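PDB 3BHQ: transcriptional regulator from Mesorhizobium loti, which probably binds DNA and regulates transcription as a member of the TetR family, with an N-terminal helix-turn-helix domain and an all-helical C-terminal domain. Local coordinates for residues D120-P123 / Q124-R127; A128-K132 / G133-M137; K147-R151 / G152-T156; V71-I74 / I75-V78. One frame throughout, in Å; residues are numbered along the deposited sequence.

All four contacts are local, made between neighbouring turns or at the end of a helix, and all are partly buried. Interactions 1, 2 and 3 follow helix 123-150 from its first turn, through a widened middle, to its C-terminal end, whereas interaction 4 is a regular piece of helix 56-83. Interactions 2 and 4 lie nearest the chain's centre and touch through Asn72 and Gly133; interaction 3 is the most peripheral, its centre about 25 Å from that of the chain. Aromatic rings dominate interaction 2, where the second subunit packs; interaction 4 is mainly backbone bonding. The two helix ends, interactions 1 and 3, rely on turn-forming backbone bonds, a water or threonine hydroxyls.

Interaction 1. Residues D120-P123 / Q124-R127; sequences DRMP and QLGR. With EDO (1,2-ethanediol), chain H; EDO (1,2-ethanediol), chain L.
Met122 and Leu125 lie side by side and point the same way, CB of Met122 resting 3.8 Å from CD1 of Leu125. The carbonyl of Met122 has two partners: its O takes the N-H of Leu125 at 3.2 Å, the donor standing 44° out of the carbonyl plane, and also a hydrogen from a water that in turn accepts from Gly126 N. Here the loop after helix 106-117 turns into helix 123-150 of the C-terminal domain of this TetR-family protein, and an i+4 to i bond runs from Arg127 N to Pro123 O (3.2 Å), in the carbonyl plane. Arg127 bends at chi3 (-57°), which brings its guanidinium back along Pro123; NH1 comes 3.5 Å from Pro123 CB, and Pro123 C lies over one face of the group. Gln124 folds back as well, and its NE2 is hydrogen-bonded to Glu57 of helix 56-83. Farther out, in the conformer described, the extended chain of Arg121 carries NE to O1 of an ethanediol, probably from the crystallisation liquor, at 3.0 Å, while NH2 forms a salt bridge with Asp31. Phe60 touches both Met122 and Leu125, joining this turn to helix 56-83.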
loop_
_atom_site.group_PDB
_atom_site.type_symbol
_atom_site.label_atom_id
_atom_site.label_comp_id
_atom_site.label_asym_id
_atom_site.label_seq_id
_atom_site.Cartn_x
_atom_site.Cartn_y
_atom_site.Cartn_z
ATOM N N ASP A 120 -1.601 -14.917 -4.059
ATOM C CA ASP A 120 -1.218 -16.337 -3.953
ATOM C C ASP A 120 -1.815 -17.192 -5.043
ATOM O O ASP A 120 -1.128 -18.045 -5.595
ATOM C CB ASP A 120 -1.610 -16.915 -2.588
ATOM C CG ASP A 120 -0.818 -16.290 -1.457
ATOM O OD1 ASP A 120 0.438 -16.275 -1.517
ATOM O OD2 ASP A 120 -1.445 -15.789 -0.516
ATOM N N ARG A 121 -3.091 -16.953 -5.359
ATOM C CA ARG A 121 -3.815 -17.721 -6.368
ATOM C C ARG A 121 -3.300 -17.463 -7.786
ATOM O O ARG A 121 -3.148 -18.407 -8.609
ATOM C CB ARG A 121 -5.286 -17.329 -6.295
ATOM C CG ARG A 121 -6.187 -18.176 -7.071
ATOM C CD ARG A 121 -7.580 -17.706 -6.920
ATOM N NE ARG A 121 -8.482 -18.617 -7.610
ATOM C CZ ARG A 121 -9.794 -18.466 -7.700
ATOM N NH1 ARG A 121 -10.402 -17.428 -7.134
ATOM N NH2 ARG A 121 -10.484 -19.383 -8.371
HETATM N N MSE A 122 -3.091 -16.177 -8.103
HETATM C CA MSE A 122 -2.635 -15.767 -9.457
HETATM C C MSE A 122 -1.557 -14.692 -9.252
HETATM O O MSE A 122 -1.801 -13.499 -9.478
HETATM C CB MSE A 122 -3.806 -15.247 -10.287
HETATM C CG MSE A 122 -4.811 -16.312 -10.694
HETATM SE SE MSE A 122 -6.364 -15.690 -11.652
HETATM C CE MSE A 122 -7.290 -14.916 -10.147
ATOM N N PRO A 123 -0.355 -15.109 -8.814
ATOM C CA PRO A 123 0.729 -14.176 -8.475
ATOM C C PRO A 123 1.141 -13.306 -9.644
ATOM O O PRO A 123 1.630 -12.207 -9.426
ATOM C CB PRO A 123 1.875 -15.089 -8.014
ATOM C CG PRO A 123 1.533 -16.423 -8.454
ATOM C CD PRO A 123 0.074 -16.511 -8.684
ATOM N N GLN A 124 0.930 -13.797 -10.868
ATOM C CA GLN A 124 1.308 -13.032 -12.064
ATOM C C GLN A 124 0.599 -11.685 -12.222
ATOM O O GLN A 124 1.137 -10.788 -12.872
ATOM C CB GLN A 124 1.185 -13.868 -13.331
ATOM C CG GLN A 124 -0.201 -14.177 -13.817
ATOM C CD GLN A 124 -0.936 -15.267 -13.097
ATOM O OE1 GLN A 124 -0.484 -15.821 -12.090
ATOM N NE2 GLN A 124 -2.117 -15.612 -13.658
ATOM N N LEU A 125 -0.593 -11.558 -11.658
ATOM C CA LEU A 125 -1.373 -10.319 -11.775
ATOM C C LEU A 125 -0.633 -9.193 -11.042
ATOM O O LEU A 125 -0.408 -8.118 -11.618
ATOM C CB LEU A 125 -2.797 -10.475 -11.215
ATOM C CG LEU A 125 -3.668 -11.607 -11.847
ATOM C CD1 LEU A 125 -5.021 -11.702 -11.130
ATOM C CD2 LEU A 125 -3.794 -11.420 -13.347
ATOM N N GLY A 126 -0.274 -9.454 -9.789
ATOM C CA GLY A 126 0.475 -8.479 -9.005
ATOM C C GLY A 126 1.860 -8.207 -9.554
ATOM O O GLY A 126 2.343 -7.049 -9.515
ATOM N N ARG A 127 2.526 -9.233 -10.098
ATOM C CA ARG A 127 3.815 -8.997 -10.726
ATOM C C ARG A 127 3.677 -8.055 -11.931
ATOM O O ARG A 127 4.471 -7.133 -12.095
ATOM C CB ARG A 127 4.466 -10.306 -11.126
ATOM C CG ARG A 127 4.936 -11.124 -9.965
ATOM C CD ARG A 127 5.955 -12.205 -10.465
ATOM N NE ARG A 127 5.416 -13.085 -11.514
ATOM C CZ ARG A 127 4.842 -14.287 -11.340
ATOM N NH1 ARG A 127 4.688 -14.844 -10.128
ATOM N NH2 ARG A 127 4.426 -14.956 -12.411
HETATM C C1 EDO H . -6.806 -19.527 -11.032
HETATM O O1 EDO H . -7.247 -20.168 -9.831
HETATM C C2 EDO H . -7.299 -20.318 -12.239
HETATM O O2 EDO H . -8.697 -20.061 -12.452
HETATM C C1 EDO L . -3.363 -13.247 -0.630
HETATM O O1 EDO L . -3.426 -14.485 0.105
HETATM C C2 EDO L . -4.474 -12.372 -0.073
HETATM O O2 EDO L . -5.783 -12.952 -0.273
HETATM O O HOH W 1 -1.677 -11.122 -7.876
#

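Interaction 2. Residues A128-K132 / G133-M137; sequences AWYEK and GFERM
Trp129 O receives two backbone amides, and this doubling marks a pi-type widening in the middle of helix 123-150, part of the C-terminal domain of the TetR fold. Gly133 N reaches the oxygen at 2.8 Å from above the carbonyl plane, whereas Phe134 N, at 2.9 Å, lies in it. One residue on, Glu135 N bonds to Tyr130 O at 2.8 Å, again spanning five residues, and a weak link from Arg136 N to Glu131 O extends the wide turn. The axes of the two pieces differ in direction by only 9°, so the helix swells without a sharp kink. Gly133 presents its CA squarely over the six-membered ring of Trp129, a CH-pi contact of 4.0 Å to the centroid.

The Tyr130 and Phe134 rings run alongside each other with planes 20° apart, slid so far that they barely overlap. Both CG atoms stand opposite their own backbone N (chi1 -171° in Tyr130), which sends the rings the same way. Glu135 CG sits over a face of the Tyr130 ring, 4.1 Å from its centroid. Replacing Tyr130 by an alanine would probably take away the ring alongside Phe134 in its own chain and the aromatic face under the Glu135 methylene. Trp129 meets Phe180, and Phe134 meets Trp172, of the second subunit, placing this bulge at the dimer interface. On another side of the helix, a water donates to Lys132 O and accepts from Arg136 NH1, which it meets in the guanidinium plane at 2.8 Å.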
loop_
_atom_site.group_PDB
_atom_site.type_symbol
_atom_site.label_atom_id
_atom_site.label_comp_id
_atom_site.label_asym_id
_atom_site.label_seq_id
_atom_site.Cartn_x
_atom_site.Cartn_y
_atom_site.Cartn_z
ATOM N N ALA A 128 2.640 -8.267 -12.745
ATOM C CA ALA A 128 2.371 -7.396 -13.894
ATOM C C ALA A 128 2.054 -5.977 -13.455
ATOM O O ALA A 128 2.579 -5.036 -14.040
ATOM C CB ALA A 128 1.231 -7.942 -14.748
ATOM N N TRP A 129 1.186 -5.828 -12.447
ATOM C CA TRP A 129 0.870 -4.485 -11.946
ATOM C C TRP A 129 2.156 -3.790 -11.447
ATOM O O TRP A 129 2.416 -2.596 -11.747
ATOM C CB TRP A 129 -0.211 -4.489 -10.853
ATOM C CG TRP A 129 -0.403 -3.091 -10.404
ATOM C CD1 TRP A 129 0.077 -2.538 -9.256
ATOM C CD2 TRP A 129 -0.997 -2.019 -11.150
ATOM N NE1 TRP A 129 -0.193 -1.193 -9.237
ATOM C CE2 TRP A 129 -0.862 -0.847 -10.372
ATOM C CE3 TRP A 129 -1.663 -1.941 -12.386
ATOM C CZ2 TRP A 129 -1.363 0.403 -10.789
ATOM C CZ3 TRP A 129 -2.162 -0.702 -12.800
ATOM C CH2 TRP A 129 -1.993 0.449 -12.001
ATOM N N TYR A 130 2.932 -4.521 -10.674
ATOM C CA TYR A 130 4.153 -3.927 -10.088
ATOM C C TYR A 130 5.130 -3.469 -11.175
ATOM O O TYR A 130 5.620 -2.330 -11.103
ATOM C CB TYR A 130 4.828 -4.876 -9.090
ATOM C CG TYR A 130 5.935 -4.189 -8.332
ATOM C CD1 TYR A 130 5.655 -3.201 -7.417
ATOM C CD2 TYR A 130 7.255 -4.486 -8.574
ATOM C CE1 TYR A 130 6.658 -2.541 -6.743
ATOM C CE2 TYR A 130 8.270 -3.823 -7.889
ATOM C CZ TYR A 130 7.961 -2.842 -6.996
ATOM O OH TYR A 130 8.926 -2.149 -6.296
ATOM N N GLU A 131 5.382 -4.314 -12.193
ATOM C CA GLU A 131 6.320 -3.969 -13.278
ATOM C C GLU A 131 5.784 -2.900 -14.217
ATOM O O GLU A 131 6.447 -1.908 -14.496
ATOM C CB GLU A 131 6.648 -5.213 -14.136
ATOM C CG GLU A 131 7.718 -4.980 -15.248
ATOM C CD GLU A 131 7.799 -6.094 -16.292
ATOM O OE1 GLU A 131 7.305 -7.219 -16.059
ATOM O OE2 GLU A 131 8.355 -5.830 -17.365
ATOM N N LYS A 132 4.597 -3.154 -14.747
ATOM C CA LYS A 132 4.017 -2.309 -15.790
ATOM C C LYS A 132 3.190 -1.134 -15.359
ATOM O O LYS A 132 2.928 -0.230 -16.176
ATOM C CB LYS A 132 3.212 -3.194 -16.752
ATOM C CG LYS A 132 3.980 -4.411 -17.333
ATOM C CD LYS A 132 5.207 -4.068 -18.137
ATOM C CE LYS A 132 4.916 -3.268 -19.388
ATOM N NZ LYS A 132 6.157 -3.157 -20.233
ATOM N N GLY A 133 2.751 -1.158 -14.102
ATOM C CA GLY A 133 2.005 -0.095 -13.487
ATOM C C GLY A 133 2.878 0.743 -12.591
ATOM O O GLY A 133 3.292 1.815 -12.978
ATOM N N PHE A 134 3.202 0.192 -11.423
ATOM C CA PHE A 134 3.940 0.903 -10.382
ATOM C C PHE A 134 5.353 1.354 -10.803
ATOM O O PHE A 134 5.684 2.556 -10.730
ATOM C CB PHE A 134 4.026 -0.011 -9.146
ATOM C CG PHE A 134 4.723 0.599 -7.946
ATOM C CD1 PHE A 134 3.968 1.174 -6.921
ATOM C CD2 PHE A 134 6.086 0.516 -7.806
ATOM C CE1 PHE A 134 4.619 1.697 -5.804
ATOM C CE2 PHE A 134 6.719 1.057 -6.677
ATOM C CZ PHE A 134 5.965 1.627 -5.697
ATOM N N GLU A 135 6.180 0.405 -11.247
ATOM C CA GLU A 135 7.569 0.731 -11.628
ATOM C C GLU A 135 7.626 1.690 -12.809
ATOM O O GLU A 135 8.433 2.615 -12.809
ATOM C CB GLU A 135 8.408 -0.505 -11.881
ATOM C CG GLU A 135 8.728 -1.254 -10.640
ATOM C CD GLU A 135 9.746 -2.333 -10.864
ATOM O OE1 GLU A 135 9.566 -3.141 -11.778
ATOM O OE2 GLU A 135 10.736 -2.377 -10.094
ATOM N N ARG A 136 6.733 1.484 -13.782
ATOM C CA ARG A 136 6.692 2.348 -14.956
ATOM C C ARG A 136 6.362 3.802 -14.614
ATOM O O ARG A 136 7.006 4.698 -15.166
ATOM C CB ARG A 136 5.736 1.791 -15.997
ATOM C CG ARG A 136 5.857 2.499 -17.315
ATOM C CD ARG A 136 4.841 2.023 -18.342
ATOM N NE ARG A 136 4.542 3.106 -19.302
ATOM C CZ ARG A 136 3.624 3.042 -20.272
ATOM N NH1 ARG A 136 2.883 1.951 -20.431
ATOM N NH2 ARG A 136 3.433 4.106 -21.066
HETATM N N MSE A 137 5.460 4.051 -13.659
HETATM C CA MSE A 137 5.105 5.437 -13.322
HETATM C C MSE A 137 6.237 6.111 -12.514
HETATM O O MSE A 137 6.482 7.308 -12.681
HETATM C CB MSE A 137 3.683 5.558 -12.747
HETATM C CG MSE A 137 3.414 5.283 -11.305
HETATM SE SE MSE A 137 1.426 5.271 -11.076
HETATM C CE MSE A 137 1.059 3.409 -11.349
HETATM O O HOH W 2 10.562 -0.290 -7.540
HETATM O O HOH W 3 2.304 -0.262 -18.754
#

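Interaction 3. Residues K147-R151 / G152-T156; sequences KLTNR and GLIQT
Thr149 and Thr156 cross with their hydroxyls facing, just where a Schellman motif ends helix 123-150. Thr149 OG1 lies opposite its own carbonyl carbon (chi1 -64°), a setting from which it accepts both the Thr156 hydroxyl, OG1 to OG1 2.9 Å, and the Thr156 backbone N at 3.0 Å. It is also hydrogen-bonded to Phe145 O, one turn back, so a single hydroxyl links the last turns of the helix to the departing loop. A valine in place of Thr149 would probably leave the Thr156 amide and hydroxyl without their shared acceptor and weaken the hold on the chain at Thr156.

The turn itself is closed by Leu153 N to Leu148 O and Gly152 N to Thr149 O, with Gly152 at a positive phi of 71°. Leu148 is met obliquely by two side chains: its CB touches Ile154 CG1 at 3.7 Å and its CD2 touches Leu153 CD1 at 3.8 Å. Met88 of helix 88-103 packs on all three, tying the turn to that helix. Arg151 bends at chi3 and is fastened through NH1 to Ser83 O. Leu153 CD1 stands over the centre of the Arg151 guanidinium face, 3.5 Å from CZ.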
loop_
_atom_site.group_PDB
_atom_site.type_symbol
_atom_site.label_atom_id
_atom_site.label_comp_id
_atom_site.label_asym_id
_atom_site.label_seq_id
_atom_site.Cartn_x
_atom_site.Cartn_y
_atom_site.Cartn_z
ATOM N N LYS A 147 15.804 15.168 -16.208
ATOM C CA LYS A 147 15.808 16.301 -17.146
ATOM C C LYS A 147 15.701 17.629 -16.398
ATOM O O LYS A 147 16.423 18.574 -16.707
ATOM C CB LYS A 147 14.717 16.149 -18.205
ATOM C CG LYS A 147 14.956 14.946 -19.119
ATOM C CD LYS A 147 13.776 14.657 -20.041
ATOM C CE LYS A 147 13.915 13.275 -20.682
ATOM N NZ LYS A 147 12.703 12.882 -21.447
ATOM N N LEU A 148 14.839 17.694 -15.379
ATOM C CA LEU A 148 14.730 18.905 -14.549
ATOM C C LEU A 148 16.028 19.181 -13.776
ATOM O O LEU A 148 16.380 20.339 -13.572
ATOM C CB LEU A 148 13.541 18.823 -13.575
ATOM C CG LEU A 148 12.155 18.873 -14.221
ATOM C CD1 LEU A 148 11.099 18.496 -13.212
ATOM C CD2 LEU A 148 11.879 20.262 -14.833
ATOM N N THR A 149 16.692 18.120 -13.314
ATOM C CA THR A 149 17.983 18.242 -12.614
ATOM C C THR A 149 19.061 18.751 -13.579
ATOM O O THR A 149 19.797 19.683 -13.235
ATOM C CB THR A 149 18.411 16.940 -11.918
ATOM O OG1 THR A 149 17.455 16.625 -10.894
ATOM C CG2 THR A 149 19.813 17.080 -11.250
ATOM N N ASN A 150 19.107 18.176 -14.784
ATOM C CA ASN A 150 20.069 18.631 -15.836
ATOM C C ASN A 150 19.895 20.118 -16.198
ATOM O O ASN A 150 20.873 20.806 -16.516
ATOM C CB ASN A 150 19.960 17.765 -17.098
ATOM C CG ASN A 150 20.385 16.320 -16.868
ATOM O OD1 ASN A 150 20.997 15.987 -15.851
ATOM N ND2 ASN A 150 20.036 15.446 -17.811
ATOM N N ARG A 151 18.663 20.608 -16.116
ATOM C CA ARG A 151 18.337 22.012 -16.374
ATOM C C ARG A 151 18.496 22.940 -15.162
ATOM O O ARG A 151 18.244 24.150 -15.275
ATOM C CB ARG A 151 16.923 22.112 -16.930
ATOM C CG ARG A 151 16.735 21.411 -18.272
ATOM C CD ARG A 151 15.257 21.314 -18.597
ATOM N NE ARG A 151 14.655 22.649 -18.627
ATOM C CZ ARG A 151 13.359 22.937 -18.486
ATOM N NH1 ARG A 151 12.450 21.994 -18.274
ATOM N NH2 ARG A 151 12.964 24.211 -18.532
ATOM N N GLY A 152 18.939 22.397 -14.022
ATOM C CA GLY A 152 19.157 23.155 -12.792
ATOM C C GLY A 152 17.909 23.644 -12.084
ATOM O O GLY A 152 17.995 24.553 -11.252
ATOM N N LEU A 153 16.757 23.021 -12.377
ATOM C CA LEU A 153 15.469 23.441 -11.803
ATOM C C LEU A 153 15.165 22.777 -10.455
ATOM O O LEU A 153 14.481 23.370 -9.619
ATOM C CB LEU A 153 14.342 23.232 -12.822
ATOM C CG LEU A 153 14.421 24.138 -14.075
ATOM C CD1 LEU A 153 13.403 23.752 -15.096
ATOM C CD2 LEU A 153 14.252 25.619 -13.714
ATOM N N ILE A 154 15.630 21.536 -10.279
ATOM C CA ILE A 154 15.574 20.784 -9.012
ATOM C C ILE A 154 16.932 20.078 -8.881
ATOM O O ILE A 154 17.757 20.198 -9.779
ATOM C CB ILE A 154 14.395 19.740 -8.947
ATOM C CG1 ILE A 154 14.534 18.609 -9.996
ATOM C CG2 ILE A 154 13.047 20.463 -9.106
ATOM C CD1 ILE A 154 13.420 17.521 -9.937
ATOM N N GLN A 155 17.141 19.339 -7.789
ATOM C CA GLN A 155 18.367 18.529 -7.601
ATOM C C GLN A 155 18.042 17.134 -7.060
ATOM O O GLN A 155 17.949 16.951 -5.837
ATOM C CB GLN A 155 19.398 19.229 -6.688
ATOM C CG GLN A 155 20.727 18.430 -6.514
ATOM C CD GLN A 155 21.410 18.096 -7.847
ATOM O OE1 GLN A 155 21.639 18.993 -8.673
ATOM N NE2 GLN A 155 21.736 16.813 -8.060
ATOM N N THR A 156 17.835 16.182 -7.974
ATOM C CA THR A 156 17.560 14.798 -7.629
ATOM C C THR A 156 18.695 13.928 -8.158
ATOM O O THR A 156 18.733 13.595 -9.355
ATOM C CB THR A 156 16.189 14.321 -8.174
ATOM O OG1 THR A 156 16.179 14.397 -9.605
ATOM C CG2 THR A 156 15.052 15.152 -7.590
#

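Interaction 4. Residues V71-I74 / I75-V78; sequences VNDI and IESV
Val71 and Ile75 open a run of ordinary alpha-helical bonds in helix 56-83, one of the two longest helices of this TetR-family protein. Ile75 N gives its hydrogen to Val71 O at 3.0 Å, and the same i+4 to i pattern joins Glu76 N to Asn72 O, Ser77 N to Asp73 O and Val78 N to Ile74 O. The first and last of these donors lie in the plane of their carbonyls; the middle two are tilted from it by a little over 25°.

Two side chains add polar contacts. Ser77 OG, placed between its own N and carbonyl carbon (chi1 62°), comes to a very short 2.5 Å from Ile74 O in one of two deposited conformers, so its share in that carbonyl beside Val78 N is doubtful in detail. Asn72 ND2 is hydrogen-bonded to Ala68 O in its own helix and also to Gly133 O of helix 123-150.

Apolar contact within the helix is light: Val71 CG1 and Ile75 CG1 are 4.3 Å apart. The aliphatic groups turn instead to helix 88-103, where Ile74 meets Val102, Ile75 meets Leu99 and Val78 meets Leu95.

Among the charged groups, Asp73 OD1 and Glu76 OE1 approach to 4.4 Å. Arg136 of helix 123-150 makes long, weak ion pairs with both carboxylates. The two acids probably make this side of the helix acidic, and Arg136 is likely to offset part of their repulsion.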
loop_
_atom_site.group_PDB
_atom_site.type_symbol
_atom_site.label_atom_id
_atom_site.label_comp_id
_atom_site.label_asym_id
_atom_site.label_seq_id
_atom_site.Cartn_x
_atom_site.Cartn_y
_atom_site.Cartn_z
ATOM N N VAL A 71 -3.212 4.035 -17.248
ATOM C CA VAL A 71 -2.732 4.896 -16.155
ATOM C C VAL A 71 -1.406 5.536 -16.506
ATOM O O VAL A 71 -1.236 6.744 -16.348
ATOM C CB VAL A 71 -2.673 4.112 -14.813
ATOM C CG1 VAL A 71 -2.042 4.963 -13.712
ATOM C CG2 VAL A 71 -4.092 3.704 -14.411
ATOM N N ASN A 72 -0.476 4.742 -17.028
ATOM C CA ASN A 72 0.814 5.281 -17.412
ATOM C C ASN A 72 0.775 6.295 -18.543
ATOM O O ASN A 72 1.592 7.207 -18.536
ATOM C CB ASN A 72 1.846 4.192 -17.602
ATOM C CG ASN A 72 2.440 3.771 -16.294
ATOM O OD1 ASN A 72 3.363 4.441 -15.804
ATOM N ND2 ASN A 72 1.903 2.695 -15.685
ATOM N N ASP A 73 -0.166 6.157 -19.479
ATOM C CA ASP A 73 -0.327 7.167 -20.554
ATOM C C ASP A 73 -0.709 8.503 -19.935
ATOM O O ASP A 73 -0.175 9.548 -20.340
ATOM C CB ASP A 73 -1.359 6.750 -21.611
ATOM C CG ASP A 73 -0.896 5.586 -22.476
ATOM O OD1 ASP A 73 0.297 5.243 -22.454
ATOM O OD2 ASP A 73 -1.748 5.011 -23.181
ATOM N N ILE A 74 -1.590 8.462 -18.930
ATOM C CA ILE A 74 -2.001 9.679 -18.212
ATOM C C ILE A 74 -0.833 10.282 -17.445
ATOM O O ILE A 74 -0.593 11.491 -17.538
ATOM C CB ILE A 74 -3.232 9.469 -17.259
ATOM C CG1 ILE A 74 -4.451 8.986 -18.042
ATOM C CG2 ILE A 74 -3.573 10.801 -16.556
ATOM C CD1 ILE A 74 -5.649 8.617 -17.191
ATOM N N ILE A 75 -0.080 9.449 -16.726
ATOM C CA ILE A 75 1.098 9.919 -15.970
ATOM C C ILE A 75 2.132 10.554 -16.913
ATOM O O ILE A 75 2.698 11.610 -16.588
ATOM C CB ILE A 75 1.753 8.804 -15.090
ATOM C CG1 ILE A 75 0.760 8.217 -14.064
ATOM C CG2 ILE A 75 2.989 9.330 -14.385
ATOM C CD1 ILE A 75 -0.036 9.186 -13.280
ATOM N N GLU A 76 2.373 9.937 -18.070
ATOM C CA GLU A 76 3.292 10.534 -19.061
ATOM C C GLU A 76 2.867 11.944 -19.516
ATOM O O GLU A 76 3.726 12.819 -19.682
ATOM C CB GLU A 76 3.482 9.639 -20.293
ATOM C CG GLU A 76 4.363 8.416 -20.033
ATOM C CD GLU A 76 4.628 7.560 -21.277
ATOM O OE1 GLU A 76 3.936 7.722 -22.313
ATOM O OE2 GLU A 76 5.550 6.714 -21.206
ATOM N N SER A 77 1.569 12.154 -19.712
ATOM C CA SER A 77 1.070 13.472 -20.139
ATOM C C SER A 77 1.302 14.527 -19.056
ATOM O O SER A 77 1.729 15.624 -19.356
ATOM C CB SER A 77 -0.409 13.431 -20.520
ATOM O OG SER A 77 -1.230 13.058 -19.433
ATOM N N VAL A 78 1.044 14.167 -17.800
ATOM C CA VAL A 78 1.221 15.106 -16.667
ATOM C C VAL A 78 2.693 15.385 -16.315
ATOM O O VAL A 78 3.038 16.524 -15.964
ATOM C CB VAL A 78 0.341 14.703 -15.433
ATOM C CG1 VAL A 78 -1.127 14.621 -15.851
ATOM C CG2 VAL A 78 0.778 13.402 -14.806
#